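Local coordinates for alginate biosynthesis protein AlgJ (Pseudomonas putida, PDB 4O8V), which probably adds acetyl groups to mannuronate residues of the exopolysaccharide alginate, working with AlgI and AlgF at the inner membrane, at residues A[43-46]-A[47-51]; A[90-94]-A[95-99]; A[108-112]-A[113-117]; A[137-141]-A[142-146]. One frame throughout, in Å; residues are numbered along the deposited sequence. Where two conformers were deposited one is given.

Interaction 1: residues A[43-46]-A[47-51]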
loop_
_atom_site.group_PDB
_atom_site.type_symbol
_atom_site.label_atom_id
_atom_site.label_comp_id
_atom_site.label_asym_id
_atom_site.label_seq_id
_atom_site.Cartn_x
_atom_site.Cartn_y
_atom_site.Cartn_z
ATOM N N ARG A 43 -6.756 -14.037 -4.236
ATOM C CA ARG A 43 -6.296 -15.398 -4.435
ATOM C C ARG A 43 -6.211 -15.741 -5.935
ATOM O O ARG A 43 -5.272 -16.411 -6.383
ATOM C CB ARG A 43 -7.220 -16.375 -3.710
ATOM C CG ARG A 43 -6.765 -17.817 -3.773
ATOM C CD ARG A 43 -7.924 -18.751 -4.032
ATOM N NE ARG A 43 -8.928 -18.738 -2.977
ATOM C CZ ARG A 43 -10.232 -18.572 -3.185
ATOM N NH1 ARG A 43 -11.072 -18.575 -2.155
ATOM N NH2 ARG A 43 -10.696 -18.396 -4.416
ATOM N N GLY A 44 -7.183 -15.272 -6.701
ATOM C CA GLY A 44 -7.186 -15.510 -8.138
ATOM C C GLY A 44 -6.033 -14.801 -8.822
ATOM O O GLY A 44 -5.420 -15.318 -9.759
ATOM N N VAL A 45 -5.729 -13.605 -8.342
ATOM C CA VAL A 45 -4.583 -12.862 -8.845
ATOM C C VAL A 45 -3.286 -13.620 -8.549
ATOM O O VAL A 45 -2.448 -13.783 -9.441
ATOM C CB VAL A 45 -4.525 -11.449 -8.244
ATOM C CG1 VAL A 45 -3.158 -10.851 -8.473
ATOM C CG2 VAL A 45 -5.646 -10.572 -8.852
ATOM N N ARG A 46 -3.131 -14.097 -7.317
ATOM C CA ARG A 46 -1.968 -14.907 -6.940
ATOM C C ARG A 46 -1.798 -16.109 -7.870
ATOM O O ARG A 46 -0.686 -16.417 -8.313
ATOM C CB ARG A 46 -2.090 -15.397 -5.501
ATOM C CG ARG A 46 -0.972 -16.322 -5.046
ATOM C CD ARG A 46 -1.516 -17.716 -4.699
ATOM N NE ARG A 46 -0.475 -18.625 -4.232
ATOM C CZ ARG A 46 -0.036 -19.682 -4.914
ATOM N NH1 ARG A 46 -0.559 -19.970 -6.095
ATOM N NH2 ARG A 46 0.919 -20.456 -4.409
ATOM N N ASP A 47 -2.899 -16.794 -8.149
ATOM C CA ASP A 47 -2.832 -17.995 -8.975
ATOM C C ASP A 47 -2.483 -17.633 -10.430
ATOM O O ASP A 47 -1.706 -18.340 -11.094
ATOM C CB ASP A 47 -4.160 -18.763 -8.929
ATOM C CG ASP A 47 -4.431 -19.409 -7.580
ATOM O OD1 ASP A 47 -3.528 -19.466 -6.701
ATOM O OD2 ASP A 47 -5.568 -19.887 -7.398
ATOM N N THR A 48 -3.065 -16.541 -10.922
ATOM C CA THR A 48 -2.796 -16.054 -12.280
ATOM C C THR A 48 -1.309 -15.678 -12.460
ATOM O O THR A 48 -0.663 -16.072 -13.441
ATOM C CB THR A 48 -3.679 -14.837 -12.607
ATOM O OG1 THR A 48 -5.051 -15.231 -12.600
ATOM C CG2 THR A 48 -3.327 -14.239 -13.960
ATOM N N LEU A 49 -0.769 -14.933 -11.499
ATOM C CA LEU A 49 0.641 -14.565 -11.514
ATOM C C LEU A 49 1.511 -15.819 -11.530
ATOM O O LEU A 49 2.443 -15.918 -12.333
ATOM C CB LEU A 49 1.002 -13.691 -10.314
ATOM C CG LEU A 49 0.418 -12.262 -10.370
ATOM C CD1 LEU A 49 0.666 -11.513 -9.055
ATOM C CD2 LEU A 49 1.042 -11.467 -11.498
ATOM N N GLN A 50 1.202 -16.774 -10.656
ATOM C CA GLN A 50 2.031 -17.968 -10.536
ATOM C C GLN A 50 2.048 -18.737 -11.853
ATOM O O GLN A 50 3.090 -19.255 -12.260
ATOM C CB GLN A 50 1.544 -18.863 -9.394
ATOM C CG GLN A 50 2.371 -20.136 -9.214
ATOM C CD GLN A 50 2.282 -20.712 -7.807
ATOM O OE1 GLN A 50 1.286 -21.336 -7.442
ATOM N NE2 GLN A 50 3.334 -20.512 -7.016
ATOM N N GLN A 51 0.903 -18.779 -12.528
ATOM C CA GLN A 51 0.777 -19.489 -13.793
ATOM C C GLN A 51 1.613 -18.885 -14.917
ATOM O O GLN A 51 1.936 -19.576 -15.894
ATOM C CB GLN A 51 -0.691 -19.563 -14.193
ATOM C CG GLN A 51 -1.418 -20.635 -13.405
ATOM C CD GLN A 51 -2.914 -20.436 -13.370
ATOM O OE1 GLN A 51 -3.484 -19.683 -14.174
ATOM N NE2 GLN A 51 -3.568 -21.104 -12.423
#
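Arg-46, Asp-47 and Gln-50 meet on one flank of the last turns of helix 31-51. NH1 of Arg-46 forms a salt bridge with OD1 of Asp-47 at 3.1 Å. It approaches OD1 on the anti side, with the guanidinium and carboxylate planes 83° apart. The same NH1 lies 2.7 Å from OE1 of Gln-50. This second bond comes from above the amide carbonyl plane, and it is less certain because Gln-50 has two conformers. The Arg-46 chain bends at its second torsion (-117°), which turns its end along the helix toward Asp-47 and Gln-50. NE of Arg-46 bonds to Asn-96 O. The buried Asp-47 carboxylate is satisfied at OD2 by Ser-299 and Arg-300, so this acid ties the helix to the C-terminal end of the modelled chain. Thr-48 OG1 and Thr-48 N both bond to Gly-44 O, each at 2.9 Å, from opposite faces of its plane. On another flank, CG1 of Val-45 meets CD1 of Leu-49 at 3.9 Å. Both residues pack on helix 250-257 and strand 269-275. The i to i+4 spacing of the polar pair Arg-46/Gln-50 and the apolar pair Val-45/Leu-49 is that of an alpha-helix whose apolar residues pack on a sheet.

Interaction 2: residues A[90-94]-A[95-99]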
loop_
_atom_site.group_PDB
_atom_site.type_symbol
_atom_site.label_atom_id
_atom_site.label_comp_id
_atom_site.label_asym_id
_atom_site.label_seq_id
_atom_site.Cartn_x
_atom_site.Cartn_y
_atom_site.Cartn_z
ATOM N N ALA A 90 -4.273 -13.372 8.241
ATOM C CA ALA A 90 -4.704 -14.741 8.441
ATOM C C ALA A 90 -5.365 -15.296 7.179
ATOM O O ALA A 90 -5.125 -16.451 6.801
ATOM C CB ALA A 90 -5.659 -14.837 9.624
ATOM N N GLN A 91 -6.207 -14.490 6.536
ATOM C CA GLN A 91 -6.915 -14.961 5.326
ATOM C C GLN A 91 -5.971 -15.083 4.129
ATOM O O GLN A 91 -6.112 -15.991 3.290
ATOM C CB GLN A 91 -8.073 -14.024 4.971
ATOM C CG GLN A 91 -9.250 -14.125 5.901
ATOM C CD GLN A 91 -10.186 -15.235 5.506
ATOM O OE1 GLN A 91 -9.965 -15.937 4.510
ATOM N NE2 GLN A 91 -11.253 -15.398 6.276
ATOM N N ALA A 92 -5.006 -14.177 4.054
ATOM C CA ALA A 92 -3.988 -14.251 3.018
ATOM C C ALA A 92 -3.206 -15.541 3.159
ATOM O O ALA A 92 -2.883 -16.170 2.167
ATOM C CB ALA A 92 -3.055 -13.059 3.090
ATOM N N ARG A 93 -2.901 -15.927 4.395
ATOM C CA ARG A 93 -2.190 -17.170 4.665
ATOM C C ARG A 93 -3.030 -18.383 4.250
ATOM O O ARG A 93 -2.531 -19.307 3.611
ATOM C CB ARG A 93 -1.812 -17.253 6.155
ATOM C CG ARG A 93 -0.448 -17.872 6.430
ATOM C CD ARG A 93 0.031 -17.525 7.849
ATOM N NE ARG A 93 0.013 -16.079 8.093
ATOM C CZ ARG A 93 0.324 -15.502 9.252
ATOM N NH1 ARG A 93 0.677 -16.245 10.295
ATOM N NH2 ARG A 93 0.275 -14.181 9.370
ATOM N N GLN A 94 -4.309 -18.366 4.610
ATOM C CA GLN A 94 -5.257 -19.412 4.224
ATOM C C GLN A 94 -5.259 -19.611 2.694
ATOM O O GLN A 94 -5.374 -20.735 2.196
ATOM C CB GLN A 94 -6.659 -19.045 4.751
ATOM C CG GLN A 94 -7.799 -20.037 4.465
ATOM C CD GLN A 94 -9.081 -19.712 5.261
ATOM O OE1 GLN A 94 -9.059 -18.915 6.205
ATOM N NE2 GLN A 94 -10.194 -20.341 4.881
ATOM N N ALA A 95 -5.093 -18.509 1.967
ATOM C CA ALA A 95 -5.116 -18.490 0.507
ATOM C C ALA A 95 -3.758 -18.796 -0.128
ATOM O O ALA A 95 -3.615 -18.704 -1.351
ATOM C CB ALA A 95 -5.612 -17.132 0.020
ATOM N N ASN A 96 -2.769 -19.141 0.695
ATOM C CA ASN A 96 -1.393 -19.346 0.228
ATOM C C ASN A 96 -0.807 -18.115 -0.450
ATOM O O ASN A 96 -0.051 -18.228 -1.416
ATOM C CB ASN A 96 -1.316 -20.543 -0.730
ATOM C CG ASN A 96 -1.982 -21.770 -0.167
ATOM O OD1 ASN A 96 -3.160 -22.044 -0.444
ATOM N ND2 ASN A 96 -1.241 -22.517 0.655
ATOM N N VAL A 97 -1.167 -16.939 0.059
ATOM C CA VAL A 97 -0.611 -15.684 -0.415
ATOM C C VAL A 97 0.480 -15.222 0.554
ATOM O O VAL A 97 0.249 -15.136 1.759
ATOM C CB VAL A 97 -1.708 -14.615 -0.554
ATOM C CG1 VAL A 97 -1.107 -13.236 -0.822
ATOM C CG2 VAL A 97 -2.673 -15.024 -1.683
ATOM N N PHE A 98 1.667 -14.951 0.020
ATOM C CA PHE A 98 2.816 -14.506 0.815
ATOM C C PHE A 98 2.703 -13.026 1.178
ATOM O O PHE A 98 2.743 -12.157 0.292
ATOM C CB PHE A 98 4.101 -14.777 0.038
ATOM C CG PHE A 98 5.359 -14.455 0.789
ATOM C CD1 PHE A 98 5.591 -14.985 2.048
ATOM C CD2 PHE A 98 6.326 -13.645 0.222
ATOM C CE1 PHE A 98 6.768 -14.701 2.738
ATOM C CE2 PHE A 98 7.508 -13.371 0.896
ATOM C CZ PHE A 98 7.721 -13.891 2.162
ATOM N N ALA A 99 2.580 -12.738 2.474
ATOM C CA ALA A 99 2.322 -11.371 2.940
ATOM C C ALA A 99 3.160 -11.060 4.172
ATOM O O ALA A 99 2.732 -11.290 5.306
ATOM C CB ALA A 99 0.828 -11.166 3.250
#
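Ala-92 O takes the N-H of Val-97 at 2.8 Å, and Arg-93 O takes that of Asn-96 at 2.9 Å, as the chain leaves helix 84-94. The two bonds are similarly straight, with N-H...O angles of 157° and 155°. One residue earlier, Ala-95 N still makes a helical bond to Gln-91 O. It also makes a weak one to Ala-92 O. Asn-96 has a positive phi of 58°, which reverses the chain and carries Val-97 back across the helix end. The side chains that meet across the turn are small and apolar. CB of Ala-92 faces CB of Val-97 at 4.2 Å, and CB of Ala-99 stands 4.3 Å from CB of Ala-92. CB of Val-97 also lies 3.3 Å from Ala-92 O, beside the carbonyl that its own N-H holds. Val-97 sets CG1 anti to the backbone N (chi1 170°), and CG2 beside that N comes to 4.0 Å from Ala-92 O. Val-97 is buried and packs against Leu-56 and Leu-58 of strand 55-61, while Ala-99 touches Ile-60. Asn-96 starts its side chain away from the helix, and its OD1 bonds to Arg-300. Ala-95 O is a second acceptor for that arginine. Phe-98 pairs with Leu-58 through backbone bonds. The paired bonds, the positive phi and the apolar contact between Ala-92 and Val-97 together form a Schellman motif, a common C-cap of alpha-helices.

Interaction 3: residues A[108-112]-A[113-117]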
loop_
_atom_site.group_PDB
_atom_site.type_symbol
_atom_site.label_atom_id
_atom_site.label_comp_id
_atom_site.label_asym_id
_atom_site.label_seq_id
_atom_site.Cartn_x
_atom_site.Cartn_y
_atom_site.Cartn_z
ATOM N N GLN A 108 8.205 -0.402 15.222
ATOM C CA GLN A 108 9.562 -0.283 15.759
ATOM C C GLN A 108 10.135 1.075 15.358
ATOM O O GLN A 108 10.758 1.777 16.165
ATOM C CB GLN A 108 10.448 -1.435 15.248
ATOM C CG GLN A 108 11.884 -1.468 15.789
ATOM C CD GLN A 108 12.715 -2.623 15.211
ATOM O OE1 GLN A 108 12.693 -2.884 14.005
ATOM N NE2 GLN A 108 13.439 -3.321 16.080
ATOM N N ALA A 109 9.870 1.465 14.114
ATOM C CA ALA A 109 10.486 2.659 13.527
ATOM C C ALA A 109 9.912 4.004 14.029
ATOM O O ALA A 109 10.499 5.059 13.775
ATOM C CB ALA A 109 10.367 2.595 11.985
ATOM N N LYS A 110 8.792 3.983 14.742
ATOM C CA LYS A 110 8.237 5.232 15.299
ATOM C C LYS A 110 9.220 5.991 16.216
ATOM O O LYS A 110 9.129 7.219 16.364
ATOM C CB LYS A 110 6.943 4.949 16.078
ATOM C CG LYS A 110 5.788 4.465 15.210
ATOM C CD LYS A 110 4.628 3.975 16.053
ATOM C CE LYS A 110 3.962 5.100 16.829
ATOM N NZ LYS A 110 2.882 4.603 17.727
ATOM N N ALA A 111 10.145 5.272 16.830
ATOM C CA ALA A 111 11.116 5.922 17.716
ATOM C C ALA A 111 12.039 6.873 16.951
ATOM O O ALA A 111 12.553 7.846 17.520
ATOM C CB ALA A 111 11.920 4.887 18.458
ATOM N N ARG A 112 12.239 6.600 15.661
ATOM C CA ARG A 112 13.125 7.403 14.826
ATOM C C ARG A 112 12.478 8.704 14.339
ATOM O O ARG A 112 13.170 9.688 14.063
ATOM C CB ARG A 112 13.593 6.575 13.599
ATOM C CG ARG A 112 14.399 5.327 13.953
ATOM C CD ARG A 112 14.367 4.326 12.795
ATOM N NE ARG A 112 14.918 4.886 11.566
ATOM C CZ ARG A 112 14.905 4.262 10.389
ATOM N NH1 ARG A 112 14.361 3.056 10.288
ATOM N NH2 ARG A 112 15.437 4.840 9.315
ATOM N N GLY A 113 11.154 8.700 14.219
ATOM C CA GLY A 113 10.428 9.828 13.677
ATOM C C GLY A 113 9.095 9.344 13.136
ATOM O O GLY A 113 8.719 8.196 13.366
ATOM N N GLN A 114 8.376 10.221 12.444
ATOM C CA GLN A 114 7.065 9.874 11.920
ATOM C C GLN A 114 7.193 8.834 10.803
ATOM O O GLN A 114 7.965 9.031 9.855
ATOM C CB GLN A 114 6.346 11.113 11.397
ATOM C CG GLN A 114 5.861 12.010 12.542
ATOM C CD GLN A 114 5.072 13.208 12.063
ATOM O OE1 GLN A 114 5.229 14.302 12.591
ATOM N NE2 GLN A 114 4.177 12.998 11.092
ATOM N N VAL A 115 6.418 7.758 10.913
ATOM C CA VAL A 115 6.366 6.759 9.846
ATOM C C VAL A 115 5.109 6.972 8.985
ATOM O O VAL A 115 5.021 6.444 7.885
ATOM C CB VAL A 115 6.444 5.310 10.417
ATOM C CG1 VAL A 115 7.768 5.099 11.219
ATOM C CG2 VAL A 115 5.243 4.949 11.262
ATOM N N PHE A 116 4.161 7.776 9.478
ATOM C CA PHE A 116 3.086 8.361 8.657
ATOM C C PHE A 116 3.081 9.875 8.846
ATOM O O PHE A 116 3.528 10.376 9.894
ATOM C CB PHE A 116 1.683 7.844 9.041
ATOM C CG PHE A 116 1.380 6.445 8.570
ATOM C CD1 PHE A 116 1.847 5.350 9.284
ATOM C CD2 PHE A 116 0.570 6.236 7.457
ATOM C CE1 PHE A 116 1.563 4.072 8.880
ATOM C CE2 PHE A 116 0.272 4.955 7.043
ATOM C CZ PHE A 116 0.770 3.870 7.750
ATOM N N LEU A 117 2.558 10.594 7.857
ATOM C CA LEU A 117 2.371 12.047 7.963
ATOM C C LEU A 117 1.251 12.363 8.951
ATOM O O LEU A 117 0.315 11.585 9.085
ATOM C CB LEU A 117 2.038 12.647 6.590
ATOM C CG LEU A 117 3.151 12.593 5.535
ATOM C CD1 LEU A 117 2.550 12.719 4.161
ATOM C CD2 LEU A 117 4.116 13.698 5.745
#
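Val-115 folds back against Ala-109 and Lys-110 and places one methyl on each. Its CG1 meets CB of Ala-109 at 3.7 Å, and its CG2 meets CG of Lys-110 at 4.0 Å. The valine has chi1 -59°. CG1 then lies beside the backbone N, while CG2 takes the crowded position between N and the carbonyl carbon. That rotation spreads the two methyls over the two neighbours. The Lys-110 side chain crosses Val-115 at about a right angle. It runs extended through chi2, then bends at its third torsion (67°). Its NZ ends on Val-67 O and in a salt bridge with Glu-70. The lysine thus gives its methylene part to the valine and its charge to another part of the chain. The turn between these residues is lightly bonded: Gly-113 N gives a weak bond to Lys-110 O at 3.3 Å. Gly-113 has phi 157°, a conformation in which a CB would press on the carbonyl oxygen of Arg-112. Further on, NE2 of Gln-114 bonds to Phe-116 O at 3.0 Å. The oxygen lies in the amide plane, and the donor lies on a lone pair of the carbonyl, which favours this rotation of the amide. Val-115 touches Met-126 of helix 125-141 and Val-67 of helix 64-67. Ala-109 and Arg-112 rest on Val-130 of helix 125-141, Arg-112 also touches Met-126, and Gln-114 touches Asp-184 of strand 184-193.

Interaction 4: residues A[137-141]-A[142-146]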
loop_
_atom_site.group_PDB
_atom_site.type_symbol
_atom_site.label_atom_id
_atom_site.label_comp_id
_atom_site.label_asym_id
_atom_site.label_seq_id
_atom_site.Cartn_x
_atom_site.Cartn_y
_atom_site.Cartn_z
ATOM N N GLU A 137 13.821 -8.060 2.858
ATOM C CA GLU A 137 14.297 -9.138 3.722
ATOM C C GLU A 137 13.540 -10.422 3.406
ATOM O O GLU A 137 14.141 -11.495 3.248
ATOM C CB GLU A 137 14.136 -8.792 5.206
ATOM C CG GLU A 137 14.788 -9.821 6.129
ATOM C CD GLU A 137 14.504 -9.590 7.612
ATOM O OE1 GLU A 137 14.103 -8.472 7.995
ATOM O OE2 GLU A 137 14.680 -10.550 8.397
ATOM N N ALA A 138 12.221 -10.301 3.305
ATOM C CA ALA A 138 11.371 -11.449 3.046
ATOM C C ALA A 138 11.672 -12.044 1.670
ATOM O O ALA A 138 11.796 -13.258 1.535
ATOM C CB ALA A 138 9.913 -11.064 3.159
ATOM N N VAL A 139 11.813 -11.186 0.664
ATOM C CA VAL A 139 12.164 -11.638 -0.680
ATOM C C VAL A 139 13.489 -12.402 -0.684
ATOM O O VAL A 139 13.591 -13.475 -1.300
ATOM C CB VAL A 139 12.222 -10.447 -1.671
ATOM C CG1 VAL A 139 12.940 -10.832 -2.981
ATOM C CG2 VAL A 139 10.823 -9.931 -1.962
ATOM N N SER A 140 14.499 -11.876 0.015
ATOM C CA SER A 140 15.783 -12.550 0.124
ATOM C C SER A 140 15.647 -13.879 0.865
ATOM O O SER A 140 16.228 -14.882 0.466
ATOM C CB SER A 140 16.807 -11.647 0.830
ATOM O OG SER A 140 17.983 -12.343 1.143
ATOM N N ARG A 141 14.863 -13.886 1.936
ATOM C CA ARG A 141 14.707 -15.077 2.769
ATOM C C ARG A 141 14.113 -16.243 1.972
ATOM O O ARG A 141 14.497 -17.391 2.182
ATOM C CB ARG A 141 13.818 -14.758 3.978
ATOM C CG ARG A 141 14.262 -15.352 5.301
ATOM C CD ARG A 141 13.813 -14.450 6.458
ATOM N NE ARG A 141 12.445 -13.976 6.254
ATOM C CZ ARG A 141 11.982 -12.798 6.673
ATOM N NH1 ARG A 141 12.776 -11.966 7.331
ATOM N NH2 ARG A 141 10.724 -12.447 6.434
ATOM N N GLN A 142 13.186 -15.931 1.066
ATOM C CA GLN A 142 12.501 -16.936 0.230
ATOM C C GLN A 142 13.177 -17.194 -1.116
ATOM O O GLN A 142 12.674 -17.983 -1.920
ATOM C CB GLN A 142 11.056 -16.509 -0.040
ATOM C CG GLN A 142 10.250 -16.235 1.208
ATOM C CD GLN A 142 10.101 -17.468 2.050
ATOM O OE1 GLN A 142 10.078 -18.588 1.531
ATOM N NE2 GLN A 142 10.018 -17.281 3.363
ATOM N N SER A 143 14.292 -16.517 -1.366
ATOM C CA SER A 143 15.032 -16.662 -2.620
ATOM C C SER A 143 14.162 -16.436 -3.855
ATOM O O SER A 143 14.225 -17.217 -4.802
ATOM C CB SER A 143 15.681 -18.059 -2.701
ATOM O OG SER A 143 16.411 -18.370 -1.524
ATOM N N LEU A 144 13.358 -15.374 -3.855
ATOM C CA LEU A 144 12.396 -15.154 -4.937
ATOM C C LEU A 144 13.046 -14.519 -6.155
ATOM O O LEU A 144 12.538 -14.632 -7.273
ATOM C CB LEU A 144 11.237 -14.278 -4.452
ATOM C CG LEU A 144 10.452 -14.860 -3.282
ATOM C CD1 LEU A 144 9.286 -13.941 -2.954
ATOM C CD2 LEU A 144 9.967 -16.259 -3.618
ATOM N N LEU A 145 14.177 -13.857 -5.938
ATOM C CA LEU A 145 14.888 -13.185 -7.017
ATOM C C LEU A 145 16.200 -13.867 -7.332
ATOM O O LEU A 145 16.972 -14.190 -6.440
ATOM C CB LEU A 145 15.171 -11.716 -6.670
ATOM C CG LEU A 145 14.089 -10.665 -6.903
ATOM C CD1 LEU A 145 14.595 -9.307 -6.500
ATOM C CD2 LEU A 145 13.669 -10.651 -8.366
ATOM N N ASN A 146 16.455 -14.069 -8.612
ATOM C CA ASN A 146 17.800 -14.410 -9.049
ATOM C C ASN A 146 18.237 -13.356 -10.058
ATOM O O ASN A 146 17.448 -12.489 -10.440
ATOM C CB ASN A 146 17.869 -15.836 -9.617
ATOM C CG ASN A 146 17.013 -16.040 -10.872
ATOM O OD1 ASN A 146 16.726 -15.102 -11.618
ATOM N ND2 ASN A 146 16.624 -17.288 -11.116
HETATM O O HOH W 1 15.986 -13.441 -3.715
HETATM O O HOH W 2 9.881 -14.739 5.207
#
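Val-139, Leu-144 and Leu-145 form the packed side of a Schellman motif that ends helix 125-141. CG1 of Val-139 touches CB of Leu-144 and CG of Leu-145, each at 4.1 Å. Val-139 and Leu-144 cross at about a right angle. The valine has CG1 anti to its N (chi1 165°), and it is this methyl that meets both leucines. Leu-144 and Leu-145 then reach Val-269 of strand 269-275, and Leu-144 also packs on Gln-55 and Val-57 of strand 55-61. The backbone bonds of the motif run alongside. The bond from Leu-144 N to Val-139 O is 3.2 Å and almost straight, at 173°. Ser-143, with a positive phi of 54°, gives its N-H to Ser-140 O. The other side is looser and wetter. Ser-140, Arg-141, Gln-142 and Ser-143 are all exposed. The Arg-141 guanidinium lies with one face over the helix backbone, above CA of Ala-138. At its edge, NH1 approaches Glu-137 OE2 in a salt bridge, though Glu-137 has two conformers and the pairing is tentative. Gln-142 bends at its second torsion, which turns NE2 toward a water shared with Arg-141. This water accepts from Arg-141 NH2 at 2.7 Å and from Gln-142 NE2 at 3.1 Å. A second water reaches into the backbone of the packed side. It accepts from Leu-145 N at 2.9 Å and gives a weak bond of 3.4 Å to Val-139 O.

In the fold
Interactions 1 and 2 touch, with centres 12 Å apart. Arg-46 CB packs on Val-97 CG2 at 3.9 Å, and Arg-300 reaches both contacts. Interaction 2 also meets interaction 4, where Phe-98 CZ packs on Gln-142 CG at 3.6 Å. All three touch strand 55-61, an outermost strand of the parallel sheet, and lie away from the active-site residues. Interaction 3 stands apart, its centre 34 Å from that of interaction 1. It precedes helix 125-141, which interaction 4 ends. It is also nearest the site: the Val-115 side chain is about 11 Å from that of His-122, the proposed proton acceptor of a Ser-218, His-122, Asp-120 triad.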